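Local coordinates for cytochrome C-type biogenesis protein ccmF (Thermus thermophilus, PDB 6ZMQ), which probably acts as a membrane-bound cytochrome c heme lyase, binding heme and taking part in its transfer during cytochrome c maturation, at residues G118-Q121 with T122-T125. Numbering follows the deposited sequence.
Sequences GLLQ and TLYT. With PTY (phosphatidylethanolamine), chain F.
Two successive turns of helix 110-129 are joined here by i-to-i+4 bonds, from the amides of Thr-122, Leu-123, Tyr-124 and Thr-125 to the carbonyls of Gly-118, Leu-119, Leu-120 and Gln-121. Two threonines add their hydroxyls to this pattern. Thr-122 places OG1 between its backbone N and carbonyl carbon (chi1 53°), from where OG1 donates to O of Leu-119 at 2.6 Å. That oxygen also accepts a bond from N of Leu-123, which arrives from the same face of the carbonyl plane. Thr-125 turns OG1 anti to its carbonyl carbon (chi1 -52°) and donates a hydrogen bond to O of Gln-121, four residues back, at 2.7 Å; hydroxyl and amide grip this oxygen from opposite faces. The long side chain of Gln-121 reaches two helices, touching Ile-148 and Phe-152 of 135-157 and Val-198 and Ser-201 of 185-213. The leucines suit the apolar flanks: Leu-120 and Leu-123 run side by side, their CD2 atoms 4.2 Å apart, and Leu-120 also touches Leu-195. The ring of Tyr-124 lies obliquely to the carbonyl oxygen of Leu-120, CD1 3.4 Å from that O. Its outer end, CZ and OH, makes van der Waals contact with acyl carbons C31 and C33 of PTY, CZ 3.5 Å from C31. With an alanine in place of Tyr-124, the acyl chain near C33 would probably lose its aromatic neighbour, and a gap is likely to open beside Val-198. Threonine hydroxyls bonded to a carbonyl three or four residues back are common in helices, and useful in one that probably crosses the membrane; this one packs among helices 61-81, 135-157 and 185-213 while Tyr-124 lines a phosphatidylethanolamine pocket.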
loop_
_atom_site.group_PDB
_atom_site.type_symbol
_atom_site.label_atom_id
_atom_site.label_comp_id
_atom_site.label_asym_id
_atom_site.label_seq_id
_atom_site.Cartn_x
_atom_site.Cartn_y
_atom_site.Cartn_z
ATOM N N GLY A 118 -4.819 4.629 15.471
ATOM C CA GLY A 118 -4.760 5.860 16.239
ATOM C C GLY A 118 -3.435 6.050 16.943
ATOM O O GLY A 118 -2.997 7.183 17.136
ATOM N N LEU A 119 -2.753 4.950 17.282
ATOM C CA LEU A 119 -1.415 5.050 17.868
ATOM C C LEU A 119 -0.389 5.566 16.868
ATOM O O LEU A 119 0.437 6.422 17.207
ATOM C CB LEU A 119 -0.964 3.698 18.424
ATOM C CG LEU A 119 0.368 3.790 19.164
ATOM C CD1 LEU A 119 0.194 3.088 20.411
ATOM C CD2 LEU A 119 1.559 3.146 18.432
ATOM N N LEU A 120 -0.403 5.039 15.644
ATOM C CA LEU A 120 0.538 5.516 14.640
ATOM C C LEU A 120 0.196 6.930 14.183
ATOM O O LEU A 120 1.112 7.696 13.841
ATOM C CB LEU A 120 0.583 4.529 13.469
ATOM C CG LEU A 120 1.128 3.135 13.808
ATOM C CD1 LEU A 120 1.371 2.295 12.561
ATOM C CD2 LEU A 120 2.397 3.207 14.667
ATOM N N GLN A 121 -1.089 7.309 14.265
ATOM C CA GLN A 121 -1.487 8.705 14.106
ATOM C C GLN A 121 -0.877 9.596 15.183
ATOM O O GLN A 121 -0.334 10.667 14.875
ATOM C CB GLN A 121 -3.008 8.827 14.142
ATOM C CG GLN A 121 -3.629 9.158 12.810
ATOM C CD GLN A 121 -3.401 10.593 12.409
ATOM O OE1 GLN A 121 -3.143 11.467 13.241
ATOM N NE2 GLN A 121 -3.526 10.854 11.124
ATOM N N THR A 122 -0.960 9.165 16.451
ATOM C CA THR A 122 -0.416 9.963 17.547
ATOM C C THR A 122 1.107 10.044 17.491
ATOM O O THR A 122 1.688 11.081 17.839
ATOM C CB THR A 122 -0.853 9.406 18.900
ATOM O OG1 THR A 122 -0.539 8.014 18.979
ATOM C CG2 THR A 122 -2.339 9.646 19.192
ATOM N N LEU A 123 1.766 8.958 17.057
ATOM C CA LEU A 123 3.221 8.972 16.906
ATOM C C LEU A 123 3.652 9.937 15.806
ATOM O O LEU A 123 4.603 10.709 15.983
ATOM C CB LEU A 123 3.749 7.562 16.615
ATOM C CG LEU A 123 5.136 7.455 15.945
ATOM C CD1 LEU A 123 6.268 7.670 16.955
ATOM C CD2 LEU A 123 5.325 6.143 15.193
ATOM N N TYR A 124 2.943 9.922 14.668
ATOM C CA TYR A 124 3.301 10.807 13.563
ATOM C C TYR A 124 2.994 12.266 13.896
ATOM O O TYR A 124 3.739 13.174 13.494
ATOM C CB TYR A 124 2.570 10.362 12.298
ATOM C CG TYR A 124 3.377 9.400 11.443
ATOM C CD1 TYR A 124 3.866 8.206 11.982
ATOM C CD2 TYR A 124 3.628 9.665 10.096
ATOM C CE1 TYR A 124 4.586 7.308 11.207
ATOM C CE2 TYR A 124 4.367 8.769 9.317
ATOM C CZ TYR A 124 4.827 7.593 9.879
ATOM O OH TYR A 124 5.552 6.696 9.127
ATOM N N THR A 125 1.933 12.503 14.680
ATOM C CA THR A 125 1.632 13.857 15.138
ATOM C C THR A 125 2.674 14.329 16.152
ATOM O O THR A 125 3.037 15.512 16.178
ATOM C CB THR A 125 0.224 13.899 15.737
ATOM O OG1 THR A 125 -0.702 13.326 14.809
ATOM C CG2 THR A 125 -0.227 15.334 16.020
HETATM C C1 PTY F . 9.909 12.181 8.906
HETATM C C2 PTY F . 11.593 18.283 4.871
HETATM C C3 PTY F . 11.980 18.013 6.325
HETATM O O4 PTY F . 9.204 11.196 9.605
HETATM C C5 PTY F . 11.889 13.748 9.078
HETATM C C6 PTY F . 11.094 12.625 9.758
HETATM O O7 PTY F . 11.925 11.506 9.913
HETATM C C8 PTY F . 12.400 11.217 11.202
HETATM O O10 PTY F . 12.845 12.076 11.888
HETATM C C11 PTY F . 12.355 9.774 11.717
HETATM C C12 PTY F . 12.663 9.737 13.215
HETATM C C13 PTY F . 12.591 8.315 13.780
HETATM C C14 PTY F . 13.637 7.416 13.116
HETATM C C15 PTY F . 13.844 6.141 13.936
HETATM C C16 PTY F . 14.352 5.045 12.999
HETATM C C17 PTY F . 13.968 3.655 13.518
HETATM C C18 PTY F . 12.878 2.958 12.686
HETATM C C19 PTY F . 12.937 3.265 11.186
HETATM C C20 PTY F . 12.644 2.011 10.355
HETATM C C21 PTY F . 11.179 1.580 10.481
HETATM C C22 PTY F . 10.950 0.327 9.628
HETATM C C23 PTY F . 9.490 0.189 9.182
HETATM C C24 PTY F . 8.819 -0.947 9.964
HETATM C C25 PTY F . 8.048 -1.869 9.014
HETATM C C26 PTY F . 7.591 -3.133 9.745
HETATM C C27 PTY F . 7.422 -4.275 8.744
HETATM C C28 PTY F . 7.667 -5.597 9.467
HETATM C C29 PTY F . 8.304 -6.609 8.519
HETATM C C30 PTY F . 8.625 10.193 8.818
HETATM C C31 PTY F . 8.052 8.933 9.473
HETATM O O30 PTY F . 8.562 10.322 7.640
HETATM C C32 PTY F . 9.053 8.193 10.360
HETATM C C33 PTY F . 8.432 6.858 10.780
HETATM C C34 PTY F . 9.443 5.723 10.613
HETATM C C35 PTY F . 8.684 4.439 10.281
HETATM C C36 PTY F . 7.843 4.024 11.491
HETATM C C37 PTY F . 7.703 2.498 11.549
HETATM C C38 PTY F . 6.875 2.064 12.763
HETATM C C39 PTY F . 6.653 0.551 12.787
HETATM C C40 PTY F . 6.692 0.045 14.228
HETATM C C41 PTY F . 6.645 -1.482 14.264
HETATM C C42 PTY F . 8.072 -2.022 14.205
HETATM C C43 PTY F . 8.371 -2.770 15.502
HETATM C C44 PTY F . 9.459 -3.799 15.211
HETATM P P1 PTY F . 11.819 16.253 8.271
HETATM O O11 PTY F . 11.641 16.703 6.694
HETATM O O12 PTY F . 11.211 17.327 9.142
HETATM O O13 PTY F . 13.293 16.186 8.595
HETATM O O14 PTY F . 11.093 14.787 8.560
HETATM N N1 PTY F . 12.222 19.516 4.431
#